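PDB 4W7W: cellulase from Xanthomonas axonopodis pv. citri, which probably hydrolyses the beta-1,4-glycosidic bonds of cellulose and cello-oligosaccharides, as a family 5 glycoside hydrolase built on an (alpha/beta)8 barrel. Local coordinates for residues E154-A160 against P186-T191; A220-Y226 against Q260-E266; L88-K92 against L139-D143; K99-L105 against D144-I148. All blocks are in the same frame, centred on the assembly; numbering follows the deposited sequence. Where two conformers were deposited one is given.

In the fold
All four contacts belong to one closed eight-stranded parallel barrel with helices outside it. Interactions 1 and 2 contribute to the sugar-binding end: both touch the glucose unit of chain C, their centres lie 13 Å apart, and Glu154 OE2 meets His224 ND1 at 2.6 Å in a probable hydrogen bond that ties one contact to the other. Interaction 4 lies on the opposite side of the chain's centre from interaction 1, with interaction 3 beside it in the helix layer; Phe141 CB packs on Val147 CG1 at 3.9 Å and helix 85-100 serves both. Interaction 4 shares the barrel sheet with interaction 2, nearest atoms about 5 Å apart, whereas interaction 3 stays about 17 Å from interaction 1, again between nearest atoms.

Interaction 1. Residues E154-A160 against P186-T191. With BGC (beta-D-glucopyranose), chain C; BGC (beta-D-glucopyranose), chain B.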
loop_
_atom_site.group_PDB
_atom_site.type_symbol
_atom_site.label_atom_id
_atom_site.label_comp_id
_atom_site.label_asym_id
_atom_site.label_seq_id
_atom_site.Cartn_x
_atom_site.Cartn_y
_atom_site.Cartn_z
ATOM N N GLU A 154 -3.536 5.696 2.302
ATOM C CA GLU A 154 -4.892 6.167 2.663
ATOM C C GLU A 154 -5.000 7.658 3.013
ATOM O O GLU A 154 -5.420 8.027 4.116
ATOM C CB GLU A 154 -5.482 5.304 3.780
ATOM C CG GLU A 154 -5.617 3.864 3.333
ATOM C CD GLU A 154 -6.372 2.991 4.310
ATOM O OE1 GLU A 154 -6.808 3.503 5.353
ATOM O OE2 GLU A 154 -6.519 1.773 4.007
ATOM N N PRO A 155 -4.669 8.540 2.063
ATOM C CA PRO A 155 -5.053 9.935 2.266
ATOM C C PRO A 155 -6.547 10.034 2.582
ATOM O O PRO A 155 -7.351 9.283 2.043
ATOM C CB PRO A 155 -4.768 10.589 0.907
ATOM C CG PRO A 155 -3.836 9.658 0.191
ATOM C CD PRO A 155 -4.225 8.285 0.685
ATOM N N ASN A 156 -6.898 10.960 3.461
ATOM C CA ASN A 156 -8.289 11.248 3.791
ATOM C C ASN A 156 -8.278 12.637 4.423
ATOM O O ASN A 156 -7.213 13.160 4.745
ATOM C CB ASN A 156 -8.842 10.196 4.754
ATOM C CG ASN A 156 -8.133 10.183 6.079
ATOM O OD1 ASN A 156 -7.046 9.569 6.238
ATOM N ND2 ASN A 156 -8.686 10.866 7.026
ATOM N N GLY A 157 -9.449 13.253 4.567
ATOM C CA GLY A 157 -9.486 14.559 5.228
ATOM C C GLY A 157 -8.905 15.674 4.369
ATOM O O GLY A 157 -8.456 16.697 4.895
ATOM N N ILE A 158 -8.926 15.460 3.058
ATOM C CA ILE A 158 -8.387 16.367 2.053
ATOM C C ILE A 158 -9.230 16.124 0.813
ATOM O O ILE A 158 -9.596 14.975 0.542
ATOM C CB ILE A 158 -6.859 16.141 1.831
ATOM C CG1 ILE A 158 -6.313 17.095 0.767
ATOM C CG2 ILE A 158 -6.543 14.684 1.509
ATOM C CD1 ILE A 158 -4.804 17.184 0.749
ATOM N N SER A 159 -9.592 17.171 0.082
ATOM C CA SER A 159 -10.433 16.981 -1.090
ATOM C C SER A 159 -9.692 16.211 -2.166
ATOM O O SER A 159 -8.454 16.176 -2.182
ATOM C CB SER A 159 -10.887 18.318 -1.655
ATOM O OG SER A 159 -9.800 18.968 -2.281
ATOM N N ALA A 160 -10.448 15.627 -3.078
ATOM C CA ALA A 160 -9.838 14.893 -4.168
ATOM C C ALA A 160 -8.951 15.782 -5.060
ATOM O O ALA A 160 -7.840 15.383 -5.378
ATOM C CB ALA A 160 -10.872 14.107 -4.961
ATOM N N PRO A 186 -2.364 6.956 -4.689
ATOM C CA PRO A 186 -3.686 6.758 -4.123
ATOM C C PRO A 186 -4.587 7.952 -4.412
ATOM O O PRO A 186 -4.120 9.009 -4.846
ATOM C CB PRO A 186 -3.380 6.705 -2.636
ATOM C CG PRO A 186 -2.303 7.739 -2.473
ATOM C CD PRO A 186 -1.464 7.633 -3.732
ATOM N N GLY A 187 -5.875 7.773 -4.118
ATOM C CA GLY A 187 -6.804 8.875 -3.981
ATOM C C GLY A 187 -7.009 9.248 -2.527
ATOM O O GLY A 187 -6.364 8.702 -1.632
ATOM N N THR A 188 -7.925 10.201 -2.315
ATOM C CA THR A 188 -8.369 10.517 -0.975
ATOM C C THR A 188 -9.455 9.503 -0.542
ATOM O O THR A 188 -9.580 8.430 -1.144
ATOM C CB THR A 188 -8.775 11.991 -0.838
ATOM O OG1 THR A 188 -8.942 12.277 0.542
ATOM C CG2 THR A 188 -10.019 12.342 -1.636
ATOM N N ALA A 189 -10.211 9.800 0.517
ATOM C CA ALA A 189 -11.269 8.872 0.972
ATOM C C ALA A 189 -10.706 7.483 1.263
ATOM O O ALA A 189 -11.321 6.446 0.975
ATOM C CB ALA A 189 -12.439 8.812 -0.017
ATOM N N TYR A 190 -9.521 7.455 1.880
ATOM C CA TYR A 190 -8.856 6.209 2.262
ATOM C C TYR A 190 -8.566 5.335 1.040
ATOM O O TYR A 190 -8.389 4.126 1.165
ATOM C CB TYR A 190 -9.631 5.437 3.327
ATOM C CG TYR A 190 -9.937 6.242 4.560
ATOM C CD1 TYR A 190 -9.060 6.281 5.621
ATOM C CD2 TYR A 190 -11.128 6.939 4.661
ATOM C CE1 TYR A 190 -9.359 7.015 6.752
ATOM C CE2 TYR A 190 -11.446 7.664 5.785
ATOM C CZ TYR A 190 -10.562 7.696 6.832
ATOM O OH TYR A 190 -10.887 8.420 7.966
ATOM N N THR A 191 -8.500 5.977 -0.127
ATOM C CA THR A 191 -8.298 5.347 -1.417
ATOM C C THR A 191 -9.129 4.079 -1.621
ATOM O O THR A 191 -8.705 3.111 -2.234
ATOM C CB THR A 191 -6.781 5.215 -1.732
ATOM O OG1 THR A 191 -6.627 5.237 -3.142
ATOM C CG2 THR A 191 -6.046 4.017 -1.096
HETATM C C2 BGC C . -10.403 3.467 8.843
HETATM C C3 BGC C . -8.917 3.236 8.605
HETATM C C4 BGC C . -8.689 2.062 7.658
HETATM C C5 BGC C . -9.526 2.241 6.397
HETATM C C6 BGC C . -9.474 1.014 5.506
HETATM C C1 BGC C . -11.103 3.608 7.505
HETATM O O2 BGC C . -10.629 4.657 9.606
HETATM O O3 BGC C . -8.276 2.971 9.852
HETATM O O4 BGC C . -7.300 1.915 7.360
HETATM O O5 BGC C . -10.901 2.428 6.733
HETATM O O6 BGC C . -10.317 1.180 4.362
HETATM C C2 BGC B . -14.643 4.417 4.692
HETATM C C3 BGC B . -13.654 3.659 5.559
HETATM C C4 BGC B . -13.210 4.508 6.759
HETATM C C5 BGC B . -14.380 5.130 7.505
HETATM C C6 BGC B . -13.903 6.113 8.577
HETATM C C1 BGC B . -15.750 5.033 5.529
HETATM O O2 BGC B . -15.188 3.551 3.685
HETATM O O3 BGC B . -12.542 3.358 4.725
HETATM O O4 BGC B . -12.490 3.738 7.725
HETATM O O5 BGC B . -15.222 5.838 6.592
HETATM O O6 BGC B . -15.029 6.519 9.365
#
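Tyr190 and Asn156 stack flat against each other where the loops after barrel strands 147-150 and 183-186 line the glycan pocket of this (alpha/beta)8 barrel. Their amide and ring planes are only 8° apart, and Asn156 CB sits over the ring centre, 3.6 Å from the centroid, as a CH-pi contact. Two glucose units occupy the opposite face, nearer its rim, with C4 of the chain B sugar 3.7 Å from Tyr190 CE2; the ring is thus clasped between protein and sugar. Glu154 comes to the ring edge through OE1, its chain extended beyond CG, and the same oxygen accepts a 2.6 Å hydrogen bond from O4 of the chain C glucose. The other oxygen, OE2, is hydrogen-bonded to His224 ND1. Beside the stack, Pro155 O receives Tyr190 N at 2.8 Å, a bent bond (144°) that helps hold the backbone carrying the ring. Pro155 CG meets Pro186 CG at 3.6 Å, the rings crosswise. Farther along, Thr188 OG1, anti to its own N (chi1 -169°), donates to Ile158 O at 2.8 Å.

Interaction 2. Residues A220-Y226 against Q260-E266; sequences AFEAHQY and QKGFLGE. With BGC (beta-D-glucopyranose), chain C.
Neighbouring parallel strands 219-226 and 262-268 of the barrel, the two arms of a beta-alpha-beta crossover through helix 243-258, meet here by a ladder of backbone bonds. Regular pairing starts with Phe221 N donating to Lys261 O (2.8 Å) and reaches Ala223 O with Gly265 N; one residue on, Gln225 N donates to Glu266 O (3.0 Å). The axes of the short segments make an angle of 32°. On the side facing the barrel interior, Glu266 lays its carboxylate nearly parallel to the His224 ring, planes 20° apart, with CG over one face 3.7 Å from the centroid. His224 NE2 donates to Glu222 OE2 at 2.7 Å, close to the ring plane, while ND1 is held by Glu154. Glu266 extends beyond CG (chi2 -176°) and OE1 accepts the Tyr226 hydroxyl at 2.6 Å, on its anti side, tilted out of the carboxylate plane. Arg67 forms salt bridges with Glu222 and Glu266. Tyr226 CD2 lies 3.6 Å from O6 of the chain C glucose. His224, Tyr226 and Glu266, toward the C-terminal strand ends, are placed as is typical of an (alpha/beta)8-barrel active site.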
loop_
_atom_site.group_PDB
_atom_site.type_symbol
_atom_site.label_atom_id
_atom_site.label_comp_id
_atom_site.label_asym_id
_atom_site.label_seq_id
_atom_site.Cartn_x
_atom_site.Cartn_y
_atom_site.Cartn_z
ATOM N N ALA A 220 0.765 3.592 -11.336
ATOM C CA ALA A 220 -0.463 2.815 -11.142
ATOM C C ALA A 220 -1.234 3.436 -10.002
ATOM O O ALA A 220 -0.649 4.042 -9.107
ATOM C CB ALA A 220 -0.158 1.342 -10.876
ATOM N N PHE A 221 -2.549 3.253 -10.028
ATOM C CA PHE A 221 -3.416 3.797 -9.004
ATOM C C PHE A 221 -3.643 2.742 -7.938
ATOM O O PHE A 221 -4.094 1.624 -8.227
ATOM C CB PHE A 221 -4.715 4.298 -9.635
ATOM C CG PHE A 221 -4.472 5.534 -10.433
ATOM C CD1 PHE A 221 -4.468 6.768 -9.820
ATOM C CD2 PHE A 221 -4.084 5.457 -11.767
ATOM C CE1 PHE A 221 -4.139 7.914 -10.523
ATOM C CE2 PHE A 221 -3.754 6.601 -12.483
ATOM C CZ PHE A 221 -3.800 7.820 -11.853
ATOM N N GLU A 222 -3.325 3.111 -6.708
ATOM C CA GLU A 222 -3.484 2.232 -5.560
ATOM C C GLU A 222 -4.850 2.431 -4.934
ATOM O O GLU A 222 -5.171 3.545 -4.530
ATOM C CB GLU A 222 -2.391 2.548 -4.526
ATOM C CG GLU A 222 -2.498 1.687 -3.276
ATOM C CD GLU A 222 -1.399 1.954 -2.278
ATOM O OE1 GLU A 222 -0.306 2.384 -2.705
ATOM O OE2 GLU A 222 -1.634 1.701 -1.066
ATOM N N ALA A 223 -5.604 1.336 -4.835
ATOM C CA ALA A 223 -6.875 1.323 -4.131
ATOM C C ALA A 223 -6.792 0.281 -3.019
ATOM O O ALA A 223 -5.973 -0.640 -3.083
ATOM C CB ALA A 223 -8.034 1.009 -5.065
ATOM N N HIS A 224 -7.616 0.466 -1.991
ATOM C CA HIS A 224 -7.760 -0.501 -0.903
ATOM C C HIS A 224 -9.194 -0.960 -0.873
ATOM O O HIS A 224 -10.093 -0.207 -1.237
ATOM C CB HIS A 224 -7.417 0.114 0.452
ATOM C CG HIS A 224 -5.980 0.516 0.570
ATOM N ND1 HIS A 224 -5.444 1.022 1.731
ATOM C CD2 HIS A 224 -4.971 0.471 -0.330
ATOM C CE1 HIS A 224 -4.164 1.295 1.527
ATOM N NE2 HIS A 224 -3.852 0.956 0.292
ATOM N N GLN A 225 -9.440 -2.194 -0.436
ATOM C CA GLN A 225 -10.820 -2.669 -0.347
ATOM C C GLN A 225 -10.978 -3.695 0.755
ATOM O O GLN A 225 -10.400 -4.774 0.725
ATOM C CB GLN A 225 -11.310 -3.263 -1.669
ATOM C CG GLN A 225 -12.806 -3.538 -1.678
ATOM C CD GLN A 225 -13.601 -2.272 -1.507
ATOM O OE1 GLN A 225 -13.438 -1.325 -2.267
ATOM N NE2 GLN A 225 -14.482 -2.242 -0.516
ATOM N N TYR A 226 -11.819 -3.331 1.714
ATOM C CA TYR A 226 -12.256 -4.225 2.782
ATOM C C TYR A 226 -13.749 -4.497 2.622
ATOM O O TYR A 226 -14.450 -3.778 1.906
ATOM C CB TYR A 226 -11.918 -3.596 4.139
ATOM C CG TYR A 226 -10.428 -3.521 4.393
ATOM C CD1 TYR A 226 -9.736 -4.601 4.910
ATOM C CD2 TYR A 226 -9.700 -2.364 4.111
ATOM C CE1 TYR A 226 -8.370 -4.540 5.144
ATOM C CE2 TYR A 226 -8.322 -2.307 4.343
ATOM C CZ TYR A 226 -7.663 -3.404 4.868
ATOM O OH TYR A 226 -6.316 -3.409 5.125
ATOM N N GLN A 260 -5.169 3.196 -17.701
ATOM C CA GLN A 260 -4.304 3.156 -16.520
ATOM C C GLN A 260 -4.269 1.748 -15.934
ATOM O O GLN A 260 -5.043 0.859 -16.318
ATOM C CB GLN A 260 -4.791 4.161 -15.463
ATOM C CG GLN A 260 -4.907 5.609 -15.937
ATOM C CD GLN A 260 -3.582 6.168 -16.414
ATOM O OE1 GLN A 260 -2.569 6.058 -15.747
ATOM N NE2 GLN A 260 -3.583 6.761 -17.596
ATOM N N LYS A 261 -3.377 1.581 -14.956
ATOM C CA LYS A 261 -3.208 0.335 -14.218
ATOM C C LYS A 261 -3.503 0.595 -12.749
ATOM O O LYS A 261 -3.294 1.705 -12.257
ATOM C CB LYS A 261 -1.762 -0.150 -14.321
ATOM C CG LYS A 261 -1.241 -0.336 -15.716
ATOM C CD LYS A 261 -1.919 -1.482 -16.394
ATOM C CE LYS A 261 -1.093 -1.915 -17.594
ATOM N NZ LYS A 261 -1.567 -3.187 -18.167
ATOM N N GLY A 262 -3.914 -0.467 -12.055
ATOM C CA GLY A 262 -4.267 -0.419 -10.644
ATOM C C GLY A 262 -3.509 -1.416 -9.802
ATOM O O GLY A 262 -2.992 -2.418 -10.300
ATOM N N PHE A 263 -3.503 -1.146 -8.511
ATOM C CA PHE A 263 -2.831 -2.016 -7.559
ATOM C C PHE A 263 -3.652 -2.047 -6.290
ATOM O O PHE A 263 -3.994 -0.993 -5.765
ATOM C CB PHE A 263 -1.414 -1.467 -7.272
ATOM C CG PHE A 263 -0.530 -2.459 -6.587
ATOM C CD1 PHE A 263 -0.687 -2.761 -5.245
ATOM C CD2 PHE A 263 0.458 -3.124 -7.315
ATOM C CE1 PHE A 263 0.088 -3.748 -4.634
ATOM C CE2 PHE A 263 1.251 -4.075 -6.704
ATOM C CZ PHE A 263 1.039 -4.412 -5.370
ATOM N N LEU A 264 -3.989 -3.245 -5.791
ATOM C CA LEU A 264 -4.797 -3.359 -4.585
ATOM C C LEU A 264 -3.839 -3.417 -3.408
ATOM O O LEU A 264 -3.361 -4.483 -3.018
ATOM C CB LEU A 264 -5.726 -4.567 -4.657
ATOM C CG LEU A 264 -6.896 -4.538 -3.673
ATOM C CD1 LEU A 264 -7.870 -3.388 -3.910
ATOM C CD2 LEU A 264 -7.646 -5.869 -3.723
ATOM N N GLY A 265 -3.524 -2.244 -2.862
ATOM C CA GLY A 265 -2.450 -2.152 -1.860
ATOM C C GLY A 265 -2.775 -2.746 -0.507
ATOM O O GLY A 265 -1.870 -3.133 0.242
ATOM N N GLU A 266 -4.076 -2.800 -0.184
ATOM C CA GLU A 266 -4.552 -3.508 0.986
ATOM C C GLU A 266 -5.910 -4.098 0.681
ATOM O O GLU A 266 -6.756 -3.461 0.048
ATOM C CB GLU A 266 -4.739 -2.618 2.214
ATOM C CG GLU A 266 -3.479 -1.976 2.726
ATOM C CD GLU A 266 -3.685 -1.188 4.004
ATOM O OE1 GLU A 266 -4.747 -1.336 4.678
ATOM O OE2 GLU A 266 -2.768 -0.401 4.331
HETATM C C2 BGC C . -10.403 3.467 8.843
HETATM C C3 BGC C . -8.917 3.236 8.605
HETATM C C4 BGC C . -8.689 2.062 7.658
HETATM C C5 BGC C . -9.526 2.241 6.397
HETATM C C6 BGC C . -9.474 1.014 5.506
HETATM C C1 BGC C . -11.103 3.608 7.505
HETATM O O2 BGC C . -10.629 4.657 9.606
HETATM O O3 BGC C . -8.276 2.971 9.852
HETATM O O4 BGC C . -7.300 1.915 7.360
HETATM O O5 BGC C . -10.901 2.428 6.733
HETATM O O6 BGC C . -10.317 1.180 4.362
#

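Interaction 3. Residues L88-K92 against L139-D143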
loop_
_atom_site.group_PDB
_atom_site.type_symbol
_atom_site.label_atom_id
_atom_site.label_comp_id
_atom_site.label_asym_id
_atom_site.label_seq_id
_atom_site.Cartn_x
_atom_site.Cartn_y
_atom_site.Cartn_z
ATOM N N LEU A 88 16.744 4.761 7.319
ATOM C CA LEU A 88 17.065 4.420 5.950
ATOM C C LEU A 88 17.799 3.086 5.899
ATOM O O LEU A 88 17.562 2.262 5.015
ATOM C CB LEU A 88 17.885 5.540 5.341
ATOM C CG LEU A 88 18.271 5.380 3.892
ATOM C CD1 LEU A 88 17.023 5.275 3.019
ATOM C CD2 LEU A 88 19.158 6.549 3.508
ATOM N N GLY A 89 18.697 2.868 6.849
ATOM C CA GLY A 89 19.424 1.616 6.904
ATOM C C GLY A 89 18.520 0.414 7.103
ATOM O O GLY A 89 18.734 -0.630 6.510
ATOM N N LEU A 90 17.495 0.571 7.936
ATOM C CA LEU A 90 16.532 -0.498 8.159
ATOM C C LEU A 90 15.777 -0.808 6.880
ATOM O O LEU A 90 15.547 -1.976 6.543
ATOM C CB LEU A 90 15.577 -0.117 9.292
ATOM C CG LEU A 90 16.229 -0.138 10.682
ATOM C CD1 LEU A 90 15.425 0.672 11.684
ATOM C CD2 LEU A 90 16.402 -1.567 11.186
ATOM N N ILE A 91 15.369 0.237 6.146
ATOM C CA ILE A 91 14.676 0.041 4.878
ATOM C C ILE A 91 15.604 -0.679 3.904
ATOM O O ILE A 91 15.190 -1.615 3.230
ATOM C CB ILE A 91 14.165 1.376 4.307
ATOM C CG1 ILE A 91 13.090 1.971 5.228
ATOM C CG2 ILE A 91 13.634 1.198 2.904
ATOM C CD1 ILE A 91 12.777 3.429 4.978
ATOM N N LYS A 92 16.851 -0.230 3.811
ATOM C CA LYS A 92 17.805 -0.854 2.894
ATOM C C LYS A 92 18.094 -2.307 3.254
ATOM O O LYS A 92 18.307 -3.130 2.370
ATOM C CB LYS A 92 19.096 -0.022 2.822
ATOM C CG LYS A 92 18.871 1.281 2.071
ATOM C CD LYS A 92 20.115 2.120 1.926
ATOM C CE LYS A 92 19.825 3.303 1.018
ATOM N NZ LYS A 92 21.051 4.038 0.627
ATOM N N LEU A 139 16.072 9.710 -4.689
ATOM C CA LEU A 139 17.524 9.784 -4.846
ATOM C C LEU A 139 18.208 8.555 -4.271
ATOM O O LEU A 139 19.217 8.111 -4.812
ATOM C CB LEU A 139 18.079 11.058 -4.211
ATOM C CG LEU A 139 17.780 12.344 -4.986
ATOM C CD1 LEU A 139 18.066 13.572 -4.135
ATOM C CD2 LEU A 139 18.554 12.428 -6.292
ATOM N N GLU A 140 17.665 8.005 -3.191
ATOM C CA GLU A 140 18.251 6.817 -2.579
ATOM C C GLU A 140 18.025 5.548 -3.388
ATOM O O GLU A 140 18.879 4.670 -3.412
ATOM C CB GLU A 140 17.695 6.584 -1.184
ATOM C CG GLU A 140 17.993 7.656 -0.180
ATOM C CD GLU A 140 19.457 7.789 0.141
ATOM O OE1 GLU A 140 20.244 6.804 -0.013
ATOM O OE2 GLU A 140 19.819 8.910 0.581
ATOM N N PHE A 141 16.857 5.432 -4.022
ATOM C CA PHE A 141 16.397 4.160 -4.588
ATOM C C PHE A 141 16.215 4.183 -6.099
ATOM O O PHE A 141 15.756 3.196 -6.674
ATOM C CB PHE A 141 15.106 3.717 -3.884
ATOM C CG PHE A 141 15.319 3.401 -2.433
ATOM C CD1 PHE A 141 16.093 2.306 -2.043
ATOM C CD2 PHE A 141 14.817 4.230 -1.449
ATOM C CE1 PHE A 141 16.338 2.049 -0.713
ATOM C CE2 PHE A 141 15.043 3.966 -0.103
ATOM C CZ PHE A 141 15.794 2.864 0.260
ATOM N N LYS A 142 16.612 5.268 -6.752
ATOM C CA LYS A 142 16.384 5.373 -8.191
ATOM C C LYS A 142 17.055 4.261 -8.979
ATOM O O LYS A 142 16.512 3.830 -9.990
ATOM C CB LYS A 142 16.775 6.732 -8.743
ATOM C CG LYS A 142 18.189 7.125 -8.441
ATOM C CD LYS A 142 18.509 8.477 -9.064
ATOM C CE LYS A 142 18.736 8.356 -10.558
ATOM N NZ LYS A 142 20.087 7.823 -10.858
ATOM N N ASP A 143 18.198 3.776 -8.514
ATOM C CA ASP A 143 18.884 2.690 -9.207
ATOM C C ASP A 143 18.556 1.288 -8.683
ATOM O O ASP A 143 19.269 0.332 -8.984
ATOM C CB ASP A 143 20.389 2.964 -9.201
ATOM C CG ASP A 143 20.739 4.310 -9.820
ATOM O OD1 ASP A 143 20.105 4.692 -10.829
ATOM O OD2 ASP A 143 21.644 4.991 -9.298
#
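The Phe141 ring packs against helix 85-100, its CZ atom meeting Ile91 CG2 at 3.8 Å and Leu88 CD1 at 3.9 Å. This is the tightly packed, buried part of the contact. Leu88 and Phe141 run alongside each other, pointing opposite ways, whereas Ile91 crosses the aromatic side chain at about a right angle, so the CZ end of the ring meets both aliphatic side chains. Phe141 CG stands anti to its carbonyl carbon (chi1 -65°), which sends the ring across the gap between backbones whose Leu88 CA and Glu140 CA are 8.9 Å apart. Leu107, Val147 and Phe149 of the barrel strands pack around the same ring. On the looser, partly exposed side, Lys92 lies extended and touches Phe141 CE1 through CG at 3.8 Å before ending in a salt bridge: NZ to Glu140 OE1, 3.0 Å, met nearly along the carboxylate C-O axis. Glu140 bends at chi2 (-65°), and its carboxylate carbon CD also rests 3.6 Å from Leu88 CD2. The polar pair thus roofs the outer side of an apolar core; the whole contact buries 224 Å², both sides summed, a helix-to-helix contact characteristic of the outer layer of an (alpha/beta)8 barrel.

Interaction 4. Residues K99-L105 against D144-I148; sequences KANKQYL and DKAVI
Water 1 is held between Lys99 NZ and Asp144 OD1, 2.6 Å from each, accepting from the ammonium group and donating to the carboxylate. The two charged atoms themselves stand 4.2 Å apart, beyond a salt bridge, and the bend of Lys99 at chi3 (56°) turns its amino end toward Asp144. Next to this bridge, Ala146 CB meets Lys99 CG at 4.0 Å. Deeper in, the starts of parallel barrel strands 104-109 and 147-150 pair: Leu105 N donates to Ala146 O at 2.8 Å, and Leu105 O receives Ile148 N at 2.9 Å, both nearly straight (168° and 170°). A type I turn from Asp144 to Val147 leads into the second strand. Tyr104 presents its ring edge to the carbonyls of Ala146 and Lys145, and its CB lies 3.9 Å from Ile148 CD1; the ring also packs edge-to-face with Tyr24. Direct, well-aligned backbone bonds thus fix the strand register, while the charges at the surface are linked through water, which probably makes the electrostatic link weaker than a direct salt bridge.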
loop_
_atom_site.group_PDB
_atom_site.type_symbol
_atom_site.label_atom_id
_atom_site.label_comp_id
_atom_site.label_asym_id
_atom_site.label_seq_id
_atom_site.Cartn_x
_atom_site.Cartn_y
_atom_site.Cartn_z
ATOM N N LYS A 99 15.399 -8.452 -2.363
ATOM C CA LYS A 99 16.153 -8.767 -3.562
ATOM C C LYS A 99 16.686 -10.192 -3.564
ATOM O O LYS A 99 16.640 -10.888 -4.579
ATOM C CB LYS A 99 17.297 -7.772 -3.754
ATOM C CG LYS A 99 16.842 -6.395 -4.202
ATOM C CD LYS A 99 17.935 -5.339 -4.052
ATOM C CE LYS A 99 19.220 -5.684 -4.784
ATOM N NZ LYS A 99 20.161 -4.534 -4.735
ATOM N N ALA A 100 17.165 -10.645 -2.415
ATOM C CA ALA A 100 17.712 -11.987 -2.326
ATOM C C ALA A 100 16.654 -13.046 -2.572
ATOM O O ALA A 100 16.972 -14.133 -3.025
ATOM C CB ALA A 100 18.356 -12.202 -0.974
ATOM N N ASN A 101 15.396 -12.701 -2.282
ATOM C CA ASN A 101 14.264 -13.583 -2.489
ATOM C C ASN A 101 13.466 -13.265 -3.753
ATOM O O ASN A 101 12.350 -13.756 -3.939
ATOM C CB ASN A 101 13.373 -13.549 -1.249
ATOM C CG ASN A 101 14.036 -14.255 -0.086
ATOM O OD1 ASN A 101 13.970 -15.482 0.015
ATOM N ND2 ASN A 101 14.730 -13.506 0.762
ATOM N N LYS A 102 14.069 -12.486 -4.644
ATOM C CA LYS A 102 13.479 -12.155 -5.938
ATOM C C LYS A 102 12.110 -11.487 -5.792
ATOM O O LYS A 102 11.179 -11.714 -6.565
ATOM C CB LYS A 102 13.448 -13.363 -6.866
ATOM C CG LYS A 102 14.817 -14.014 -7.060
ATOM C CD LYS A 102 14.764 -15.159 -8.052
ATOM C CE LYS A 102 16.072 -15.935 -8.084
ATOM N NZ LYS A 102 16.118 -16.907 -9.212
ATOM N N GLN A 103 12.015 -10.616 -4.798
ATOM C CA GLN A 103 10.795 -9.851 -4.539
ATOM C C GLN A 103 10.979 -8.371 -4.828
ATOM O O GLN A 103 12.070 -7.811 -4.695
ATOM C CB GLN A 103 10.384 -10.004 -3.066
ATOM C CG GLN A 103 9.923 -11.397 -2.728
ATOM C CD GLN A 103 9.906 -11.705 -1.245
ATOM O OE1 GLN A 103 10.770 -11.263 -0.499
ATOM N NE2 GLN A 103 8.950 -12.516 -0.821
ATOM N N TYR A 104 9.863 -7.751 -5.173
ATOM C CA TYR A 104 9.735 -6.305 -5.216
ATOM C C TYR A 104 9.378 -5.784 -3.832
ATOM O O TYR A 104 8.721 -6.480 -3.055
ATOM C CB TYR A 104 8.623 -5.914 -6.191
ATOM C CG TYR A 104 8.915 -6.307 -7.616
ATOM C CD1 TYR A 104 9.638 -5.462 -8.462
ATOM C CD2 TYR A 104 8.497 -7.531 -8.119
ATOM C CE1 TYR A 104 9.919 -5.819 -9.769
ATOM C CE2 TYR A 104 8.766 -7.894 -9.429
ATOM C CZ TYR A 104 9.475 -7.033 -10.251
ATOM O OH TYR A 104 9.755 -7.362 -11.557
ATOM N N LEU A 105 9.809 -4.557 -3.534
ATOM C CA LEU A 105 9.549 -3.924 -2.257
ATOM C C LEU A 105 8.836 -2.617 -2.503
ATOM O O LEU A 105 9.384 -1.705 -3.120
ATOM C CB LEU A 105 10.862 -3.693 -1.521
ATOM C CG LEU A 105 10.705 -3.184 -0.085
ATOM C CD1 LEU A 105 10.116 -4.251 0.828
ATOM C CD2 LEU A 105 12.039 -2.689 0.468
ATOM N N ASP A 144 17.444 1.159 -7.955
ATOM C CA ASP A 144 16.966 -0.128 -7.452
ATOM C C ASP A 144 15.646 -0.547 -8.190
ATOM O O ASP A 144 14.566 -0.093 -7.835
ATOM C CB ASP A 144 16.797 -0.045 -5.919
ATOM C CG ASP A 144 18.128 0.254 -5.153
ATOM O OD1 ASP A 144 19.138 -0.453 -5.335
ATOM O OD2 ASP A 144 18.165 1.190 -4.318
ATOM N N LYS A 145 15.750 -1.439 -9.186
ATOM C CA LYS A 145 14.594 -1.923 -9.968
ATOM C C LYS A 145 13.535 -2.674 -9.137
ATOM O O LYS A 145 12.371 -2.809 -9.521
ATOM C CB LYS A 145 15.055 -2.798 -11.144
ATOM C CG LYS A 145 15.593 -2.001 -12.321
ATOM C CD LYS A 145 15.895 -2.889 -13.520
ATOM C CE LYS A 145 15.628 -2.163 -14.832
ATOM N NZ LYS A 145 14.173 -2.132 -15.156
ATOM N N ALA A 146 13.957 -3.183 -8.005
ATOM C CA ALA A 146 13.046 -3.860 -7.110
ATOM C C ALA A 146 12.137 -2.907 -6.334
ATOM O O ALA A 146 11.160 -3.375 -5.741
ATOM C CB ALA A 146 13.824 -4.728 -6.131
ATOM N N VAL A 147 12.466 -1.618 -6.295
ATOM C CA VAL A 147 11.754 -0.698 -5.415
ATOM C C VAL A 147 10.599 -0.013 -6.129
ATOM O O VAL A 147 10.766 0.507 -7.241
ATOM C CB VAL A 147 12.726 0.332 -4.824
ATOM C CG1 VAL A 147 11.970 1.326 -3.958
ATOM C CG2 VAL A 147 13.817 -0.353 -4.023
ATOM N N ILE A 148 9.445 -0.020 -5.462
ATOM C CA ILE A 148 8.225 0.633 -5.917
ATOM C C ILE A 148 7.890 1.717 -4.890
ATOM O O ILE A 148 8.033 1.492 -3.676
ATOM C CB ILE A 148 7.086 -0.410 -6.029
ATOM C CG1 ILE A 148 7.421 -1.456 -7.097
ATOM C CG2 ILE A 148 5.763 0.256 -6.310
ATOM C CD1 ILE A 148 6.544 -2.684 -7.057
HETATM O O HOH W 1 19.220 -2.818 -6.468
#